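Local coordinates for protein aminotransferase, classes I and II (Silicibacter pomeroyi DSS-3, PDB 3H14) that probably transfers an amino group from L-aspartate to 2-oxoglutarate, using pyridoxal 5'-phosphate as cofactor, at residues V287-L299 / F359-D373. Sequence-based numbering, arbitrary orientation.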
ATOM      1  N   VAL A 287       9.282  15.276   6.025  1.00 23.21           N
ATOM      2  CA  VAL A 287       8.120  15.387   6.864  1.00 23.25           C
ATOM      3  C   VAL A 287       7.726  14.031   7.465  1.00 22.28           C
ATOM      4  O   VAL A 287       7.499  13.918   8.656  1.00 21.91           O
ATOM      5  CB  VAL A 287       6.940  16.010   6.100  1.00 22.87           C
ATOM      6  CG1 VAL A 287       5.717  15.954   6.936  1.00 23.71           C
ATOM      7  CG2 VAL A 287       7.272  17.497   5.729  1.00 25.91           C
ATOM      8  N   TYR A 288       7.688  12.992   6.649  1.00 22.92           N
ATOM      9  CA  TYR A 288       7.378  11.663   7.184  1.00 22.20           C
ATOM     10  C   TYR A 288       8.420  11.243   8.232  1.00 22.69           C
ATOM     11  O   TYR A 288       8.055  10.659   9.239  1.00 21.41           O
ATOM     12  CB  TYR A 288       7.335  10.599   6.088  1.00 21.99           C
ATOM     13  CG  TYR A 288       6.363  10.819   4.942  1.00 21.69           C
ATOM     14  CD1 TYR A 288       5.131  11.384   5.135  1.00 23.35           C
ATOM     15  CD2 TYR A 288       6.678  10.388   3.668  1.00 23.75           C
ATOM     16  CE1 TYR A 288       4.264  11.566   4.058  1.00 24.36           C
ATOM     17  CE2 TYR A 288       5.825  10.554   2.610  1.00 22.89           C
ATOM     18  CZ  TYR A 288       4.627  11.124   2.806  1.00 22.72           C
ATOM     19  OH  TYR A 288       3.778  11.320   1.745  1.00 23.16           O
ATOM     20  N   LYS A 289       9.703  11.534   7.974  1.00 23.56           N
ATOM     21  CA  LYS A 289      10.769  11.171   8.913  1.00 24.35           C
ATOM     22  C   LYS A 289      10.542  11.833  10.259  1.00 24.19           C
ATOM     23  O   LYS A 289      10.679  11.198  11.305  1.00 25.25           O
ATOM     24  CB  LYS A 289      12.149  11.508   8.333  1.00 24.78           C
ATOM     25  CG  LYS A 289      12.557  10.531   7.265  1.00 27.17           C
ATOM     26  CD  LYS A 289      13.595  11.054   6.332  1.00 30.68           C
ATOM     27  CE  LYS A 289      14.248   9.921   5.562  1.00 31.58           C
ATOM     28  NZ  LYS A 289      15.207  10.472   4.578  1.00 34.68           N
ATOM     29  N   ALA A 290      10.152  13.113  10.238  1.00 24.39           N
ATOM     30  CA  ALA A 290       9.883  13.874  11.454  1.00 23.34           C
ATOM     31  C   ALA A 290       8.655  13.340  12.189  1.00 23.71           C
ATOM     32  O   ALA A 290       8.661  13.220  13.420  1.00 23.24           O
ATOM     33  CB  ALA A 290       9.699  15.393  11.108  1.00 23.86           C
ATOM     34  N   ASN A 291       7.605  12.988  11.441  1.00 23.53           N
ATOM     35  CA  ASN A 291       6.374  12.486  12.048  1.00 23.80           C
ATOM     36  C   ASN A 291       6.558  11.128  12.701  1.00 24.04           C
ATOM     37  O   ASN A 291       5.966  10.874  13.744  1.00 24.73           O
ATOM     38  CB  ASN A 291       5.265  12.343  11.009  1.00 23.49           C
ATOM     39  CG  ASN A 291       4.855  13.667  10.415  1.00 24.18           C
ATOM     40  OD1 ASN A 291       5.323  14.738  10.852  1.00 21.88           O
ATOM     41  ND2 ASN A 291       3.994  13.613   9.405  1.00 19.88           N
ATOM     42  N   ARG A 292       7.349  10.278  12.043  1.00 25.61           N
ATOM     43  CA  ARG A 292       7.651   8.903  12.507  1.00 25.52           C
ATOM     44  C   ARG A 292       8.374   8.976  13.839  1.00 26.24           C
ATOM     45  O   ARG A 292       8.022   8.266  14.802  1.00 25.61           O
ATOM     46  CB  ARG A 292       8.520   8.199  11.455  1.00 25.68           C
ATOM     47  CG  ARG A 292       8.909   6.765  11.786  1.00 25.76           C
ATOM     48  CD  ARG A 292       9.483   6.084  10.591  1.00 25.92           C
ATOM     49  NE  ARG A 292      10.036   4.791  10.906  1.00 24.93           N
ATOM     50  CZ  ARG A 292      11.299   4.569  11.253  1.00 28.51           C
ATOM     51  NH1 ARG A 292      12.165   5.577  11.362  1.00 30.07           N
ATOM     52  NH2 ARG A 292      11.695   3.323  11.496  1.00 28.49           N
ATOM     53  N   LYS A 293       9.354   9.871  13.891  1.00 26.92           N
ATOM     54  CA  LYS A 293      10.118  10.155  15.114  1.00 26.81           C
ATOM     55  C   LYS A 293       9.147  10.501  16.252  1.00 25.98           C
ATOM     56  O   LYS A 293       9.228   9.938  17.324  1.00 25.44           O
ATOM     57  CB  LYS A 293      11.156  11.263  14.824  1.00 27.71           C
ATOM     58  CG  LYS A 293      12.344  11.463  15.853  1.00 28.90           C
ATOM     59  CD  LYS A 293      13.321  12.500  15.339  1.00 29.46           C
ATOM     60  CE  LYS A 293      14.516  12.775  16.271  1.00 34.64           C
ATOM     61  NZ  LYS A 293      15.780  12.097  15.791  1.00 37.41           N
ATOM     62  N   LEU A 294       8.221  11.420  16.004  1.00 25.82           N
ATOM     63  CA  LEU A 294       7.133  11.750  16.928  1.00 25.63           C
ATOM     64  C   LEU A 294       6.231  10.589  17.328  1.00 25.91           C
ATOM     65  O   LEU A 294       5.894  10.420  18.521  1.00 24.33           O
ATOM     66  CB  LEU A 294       6.236  12.824  16.305  1.00 26.46           C
ATOM     67  CG  LEU A 294       6.070  14.232  16.891  1.00 28.41           C
ATOM     68  CD1 LEU A 294       7.294  14.761  17.686  1.00 31.28           C
ATOM     69  CD2 LEU A 294       5.697  15.155  15.760  1.00 25.83           C
HETATM   70  N   MSE A 295       5.789   9.797  16.352  1.00 25.44           N
HETATM   71  CA  MSE A 295       4.968   8.615  16.665  1.00 26.64           C
HETATM   72  C   MSE A 295       5.698   7.627  17.600  1.00 26.79           C
HETATM   73  O   MSE A 295       5.118   7.124  18.575  1.00 27.31           O
HETATM   74  CB  MSE A 295       4.558   7.876  15.380  1.00 26.73           C
HETATM   75  CG  MSE A 295       3.665   8.689  14.424  1.00 28.82           C
HETATM   76 SE   MSE A 295       1.961   9.142  15.096  1.00 35.77          SE
HETATM   77  CE  MSE A 295       0.947   7.502  14.592  1.00 28.82           C
ATOM     78  N   LEU A 296       6.951   7.358  17.277  1.00 28.18           N
ATOM     79  CA  LEU A 296       7.771   6.383  18.020  1.00 29.69           C
ATOM     80  C   LEU A 296       8.021   6.815  19.466  1.00 30.51           C
ATOM     81  O   LEU A 296       7.922   5.980  20.383  1.00 31.02           O
ATOM     82  CB  LEU A 296       9.082   6.115  17.282  1.00 29.06           C
ATOM     83  CG  LEU A 296       8.826   5.186  16.098  1.00 30.32           C
ATOM     84  CD1 LEU A 296       9.960   5.196  15.134  1.00 30.69           C
ATOM     85  CD2 LEU A 296       8.527   3.752  16.582  1.00 29.26           C
ATOM     86  N   GLU A 297       8.282   8.109  19.666  1.00 30.81           N
ATOM     87  CA  GLU A 297       8.373   8.681  21.017  1.00 31.61           C
ATOM     88  C   GLU A 297       7.034   8.738  21.782  1.00 32.25           C
ATOM     89  O   GLU A 297       6.970   8.371  22.966  1.00 33.13           O
ATOM     90  CB  GLU A 297       9.023  10.087  20.981  1.00 31.10           C
ATOM     91  N   ARG A 298       5.964   9.203  21.143  1.00 31.61           N
ATOM     92  CA  ARG A 298       4.778   9.629  21.891  1.00 31.88           C
ATOM     93  C   ARG A 298       3.643   8.604  22.021  1.00 30.84           C
ATOM     94  O   ARG A 298       2.849   8.661  22.948  1.00 30.00           O
ATOM     95  CB  ARG A 298       4.268  10.967  21.323  1.00 32.58           C
ATOM     96  CG  ARG A 298       5.350  12.076  21.353  1.00 34.17           C
ATOM     97  CD  ARG A 298       4.796  13.555  21.114  1.00 35.43           C
ATOM     98  NE  ARG A 298       3.680  13.865  22.013  1.00 37.28           N
ATOM     99  CZ  ARG A 298       2.729  14.773  21.788  1.00 34.16           C
ATOM    100  NH1 ARG A 298       2.741  15.532  20.699  1.00 37.22           N
ATOM    101  NH2 ARG A 298       1.759  14.911  22.668  1.00 35.16           N
ATOM    102  N   LEU A 299       3.548   7.663  21.094  1.00 29.71           N
ATOM    103  CA  LEU A 299       2.483   6.677  21.180  1.00 29.72           C
ATOM    104  C   LEU A 299       2.616   5.793  22.423  1.00 29.51           C
ATOM    105  O   LEU A 299       1.629   5.525  23.075  1.00 28.67           O
ATOM    106  CB  LEU A 299       2.450   5.805  19.918  1.00 29.46           C
ATOM    107  CG  LEU A 299       1.846   6.420  18.655  1.00 27.90           C
ATOM    108  CD1 LEU A 299       1.970   5.391  17.558  1.00 27.21           C
ATOM    109  CD2 LEU A 299       0.408   6.826  18.877  1.00 27.12           C
ATOM    110  N   PHE A 359      -2.640   3.564  12.519  1.00 18.48           N
ATOM    111  CA  PHE A 359      -2.482   5.006  12.464  1.00 19.22           C
ATOM    112  C   PHE A 359      -1.782   5.333  11.177  1.00 19.74           C
ATOM    113  O   PHE A 359      -0.876   4.614  10.781  1.00 20.80           O
ATOM    114  CB  PHE A 359      -1.592   5.511  13.601  1.00 19.86           C
ATOM    115  CG  PHE A 359      -2.121   5.229  14.964  1.00 21.68           C
ATOM    116  CD1 PHE A 359      -2.908   6.179  15.625  1.00 21.46           C
ATOM    117  CD2 PHE A 359      -1.855   4.016  15.587  1.00 22.58           C
ATOM    118  CE1 PHE A 359      -3.403   5.935  16.889  1.00 21.58           C
ATOM    119  CE2 PHE A 359      -2.337   3.753  16.865  1.00 22.41           C
ATOM    120  CZ  PHE A 359      -3.113   4.702  17.525  1.00 22.02           C
ATOM    121  N   SER A 360      -2.147   6.439  10.547  1.00 19.93           N
ATOM    122  CA  SER A 360      -1.416   6.979   9.418  1.00 21.08           C
ATOM    123  C   SER A 360      -0.771   8.284   9.860  1.00 21.06           C
ATOM    124  O   SER A 360      -1.393   9.053  10.550  1.00 23.14           O
ATOM    125  CB  SER A 360      -2.348   7.220   8.212  1.00 21.87           C
ATOM    126  OG  SER A 360      -1.604   7.906   7.181  1.00 25.56           O
ATOM    127  N   TYR A 361       0.474   8.515   9.488  1.00 21.31           N
ATOM    128  CA  TYR A 361       1.137   9.775   9.799  1.00 21.29           C
ATOM    129  C   TYR A 361       1.510  10.552   8.523  1.00 21.94           C
ATOM    130  O   TYR A 361       2.489  11.269   8.495  1.00 21.97           O
ATOM    131  CB  TYR A 361       2.316   9.567  10.765  1.00 20.40           C
ATOM    132  CG  TYR A 361       3.394   8.574  10.392  1.00 19.99           C
ATOM    133  CD1 TYR A 361       3.390   7.265  10.886  1.00 17.74           C
ATOM    134  CD2 TYR A 361       4.446   8.944   9.578  1.00 17.05           C
ATOM    135  CE1 TYR A 361       4.388   6.362  10.525  1.00 16.78           C
ATOM    136  CE2 TYR A 361       5.429   8.060   9.234  1.00 20.17           C
ATOM    137  CZ  TYR A 361       5.415   6.773   9.732  1.00 16.53           C
ATOM    138  OH  TYR A 361       6.416   5.916   9.354  1.00 17.96           O
ATOM    139  N   ALA A 362       0.663  10.447   7.502  1.00 22.22           N
ATOM    140  CA  ALA A 362       0.925  11.047   6.193  1.00 25.10           C
ATOM    141  C   ALA A 362       0.609  12.552   6.145  1.00 26.88           C
ATOM    142  O   ALA A 362       0.962  13.206   5.163  1.00 30.94           O
ATOM    143  CB  ALA A 362       0.129  10.311   5.126  1.00 24.51           C
ATOM    144  N   ARG A 363       0.054  13.122   7.203  1.00 27.47           N
ATOM    145  CA  ARG A 363      -0.235  14.565   7.268  1.00 26.96           C
ATOM    146  C   ARG A 363       0.934  15.450   7.739  1.00 26.99           C
ATOM    147  O   ARG A 363       2.014  14.952   8.069  1.00 27.24           O
ATOM    148  CB  ARG A 363      -1.464  14.773   8.148  1.00 28.66           C
ATOM    149  CG  ARG A 363      -2.786  14.164   7.606  1.00 29.02           C
ATOM    150  CD  ARG A 363      -3.317  14.971   6.457  1.00 35.03           C
ATOM    151  NE  ARG A 363      -4.466  14.389   5.759  1.00 36.31           N
ATOM    152  CZ  ARG A 363      -5.669  14.959   5.673  1.00 39.01           C
ATOM    153  NH1 ARG A 363      -5.919  16.130   6.249  1.00 40.68           N
ATOM    154  NH2 ARG A 363      -6.642  14.349   5.005  1.00 41.31           N
ATOM    155  N   ALA A 364       0.731  16.775   7.734  1.00 25.91           N
ATOM    156  CA  ALA A 364       1.754  17.734   8.165  1.00 25.51           C
ATOM    157  C   ALA A 364       2.206  17.451   9.594  1.00 24.61           C
ATOM    158  O   ALA A 364       1.432  16.940  10.401  1.00 23.93           O
ATOM    159  CB  ALA A 364       1.187  19.188   8.093  1.00 26.03           C
ATOM    160  N   THR A 365       3.438  17.822   9.930  1.00 24.07           N
ATOM    161  CA  THR A 365       3.965  17.541  11.263  1.00 24.31           C
ATOM    162  C   THR A 365       3.137  18.212  12.352  1.00 25.24           C
ATOM    163  O   THR A 365       2.888  17.626  13.409  1.00 25.14           O
ATOM    164  CB  THR A 365       5.444  17.927  11.334  1.00 23.78           C
ATOM    165  OG1 THR A 365       6.147  17.160  10.346  1.00 23.94           O
ATOM    166  CG2 THR A 365       6.027  17.708  12.720  1.00 23.81           C
ATOM    167  N   ALA A 366       2.661  19.428  12.093  1.00 26.02           N
ATOM    168  CA  ALA A 366       1.776  20.117  13.068  1.00 26.34           C
ATOM    169  C   ALA A 366       0.478  19.342  13.356  1.00 25.45           C
ATOM    170  O   ALA A 366      -0.028  19.320  14.492  1.00 25.60           O
ATOM    171  CB  ALA A 366       1.443  21.530  12.562  1.00 27.20           C
ATOM    172  N   ASP A 367      -0.076  18.719  12.326  1.00 25.45           N
ATOM    173  CA  ASP A 367      -1.265  17.852  12.493  1.00 24.73           C
ATOM    174  C   ASP A 367      -0.935  16.619  13.382  1.00 24.24           C
ATOM    175  O   ASP A 367      -1.735  16.211  14.192  1.00 23.69           O
ATOM    176  CB  ASP A 367      -1.753  17.321  11.139  1.00 24.89           C
ATOM    177  CG  ASP A 367      -2.493  18.354  10.328  1.00 27.00           C
ATOM    178  OD1 ASP A 367      -2.165  19.542  10.476  1.00 28.07           O
ATOM    179  OD2 ASP A 367      -3.384  17.962   9.535  1.00 26.39           O
ATOM    180  N   ILE A 368       0.216  15.997  13.149  1.00 24.29           N
ATOM    181  CA  ILE A 368       0.655  14.830  13.936  1.00 24.45           C
ATOM    182  C   ILE A 368       0.900  15.254  15.392  1.00 25.36           C
ATOM    183  O   ILE A 368       0.405  14.619  16.316  1.00 24.95           O
ATOM    184  CB  ILE A 368       1.910  14.165  13.309  1.00 24.26           C
ATOM    185  CG1 ILE A 368       1.582  13.547  11.934  1.00 24.36           C
ATOM    186  CG2 ILE A 368       2.531  13.124  14.228  1.00 23.50           C
ATOM    187  CD1 ILE A 368       0.156  13.066  11.730  1.00 23.54           C
ATOM    188  N   GLU A 369       1.626  16.356  15.589  1.00 26.29           N
ATOM    189  CA  GLU A 369       1.808  16.896  16.930  1.00 27.10           C
ATOM    190  C   GLU A 369       0.465  17.090  17.602  1.00 25.56           C
ATOM    191  O   GLU A 369       0.264  16.651  18.721  1.00 24.74           O
ATOM    192  CB  GLU A 369       2.588  18.211  16.893  1.00 27.37           C
ATOM    193  CG  GLU A 369       4.057  18.033  16.561  1.00 30.38           C
ATOM    194  CD  GLU A 369       4.862  19.352  16.463  1.00 32.49           C
ATOM    195  OE1 GLU A 369       4.275  20.421  16.128  1.00 38.58           O
ATOM    196  OE2 GLU A 369       6.115  19.291  16.685  1.00 39.24           O
ATOM    197  N   GLU A 370      -0.461  17.753  16.915  1.00 24.70           N
ATOM    198  CA  GLU A 370      -1.817  17.935  17.418  1.00 23.34           C
ATOM    199  C   GLU A 370      -2.560  16.625  17.695  1.00 22.93           C
ATOM    200  O   GLU A 370      -3.254  16.481  18.733  1.00 21.60           O
ATOM    201  CB  GLU A 370      -2.621  18.806  16.449  1.00 24.16           C
ATOM    202  CG  GLU A 370      -4.051  19.138  16.882  1.00 23.80           C
ATOM    203  CD  GLU A 370      -4.126  20.042  18.106  1.00 25.18           C
ATOM    204  OE1 GLU A 370      -3.237  20.914  18.270  1.00 24.58           O
ATOM    205  OE2 GLU A 370      -5.073  19.873  18.894  1.00 22.12           O
ATOM    206  N   GLY A 371      -2.424  15.661  16.790  1.00 21.78           N
ATOM    207  CA  GLY A 371      -3.062  14.374  16.994  1.00 21.82           C
ATOM    208  C   GLY A 371      -2.576  13.659  18.248  1.00 20.49           C
ATOM    209  O   GLY A 371      -3.365  13.078  18.995  1.00 20.41           O
ATOM    210  N   LEU A 372      -1.275  13.676  18.442  1.00 21.92           N
ATOM    211  CA  LEU A 372      -0.661  13.028  19.598  1.00 22.55           C
ATOM    212  C   LEU A 372      -1.064  13.698  20.909  1.00 23.25           C
ATOM    213  O   LEU A 372      -1.302  13.001  21.880  1.00 24.36           O
ATOM    214  CB  LEU A 372       0.839  12.961  19.432  1.00 23.33           C
ATOM    215  CG  LEU A 372       1.258  12.042  18.283  1.00 21.47           C
ATOM    216  CD1 LEU A 372       2.708  12.215  17.993  1.00 21.29           C
ATOM    217  CD2 LEU A 372       0.962  10.578  18.601  1.00 23.53           C
ATOM    218  N   ASP A 373      -1.202  15.034  20.916  1.00 23.82           N
ATOM    219  CA  ASP A 373      -1.712  15.762  22.096  1.00 23.71           C
ATOM    220  C   ASP A 373      -3.122  15.358  22.462  1.00 23.85           C
ATOM    221  O   ASP A 373      -3.460  15.167  23.644  1.00 22.88           O
ATOM    222  CB  ASP A 373      -1.730  17.264  21.840  1.00 24.15           C
ATOM    223  CG  ASP A 373      -0.371  17.870  21.831  1.00 26.83           C
ATOM    224  OD1 ASP A 373       0.608  17.216  22.248  1.00 30.70           O
ATOM    225  OD2 ASP A 373      -0.273  19.040  21.428  1.00 31.83           O
TER
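Asn291 ties helix 287-299 to the strand-loop-helix unit 359-373, where two nearly parallel helices (axes 9.6 Å apart, 11°) pack beside the sheet of the small domain of this class I aminotransferase. Its buried amide makes three bonds: ND2 gives one to Tyr361 O (2.9 Å), close to the amide plane, and a more bent one to Arg363 O (2.7 Å), while OD1 accepts from Thr365 OG1 (2.6 Å) in the first turn of the second helix. A leucine here would probably leave both loop carbonyls and the threonine hydroxyl without these partners, freeing the turn between strand and helix to shift. Deeper in, packing is tight and apolar. Bent at chi2 (-65°) and chi3 (-86°), the side chain of selenomethionine Met295 lays CG against Tyr361 CD1, SE against Leu372 CD2 and CE on Phe359 CB (3.4 Å); Val316 of the neighbouring strand 315-319 also meets it. Leu372 fits as a knob among Leu294, Met295, Arg298 and Leu299. Toward solvent the contact turns polar: Leu294 CD2 still touches the aliphatic CG of exposed Glu369, but beyond it Arg298, also salt-bridged to Glu376, spreads one guanidinium face over Leu372 CB as NH2 reaches the anti lone pair of Asp373 OD1 at 2.6 Å.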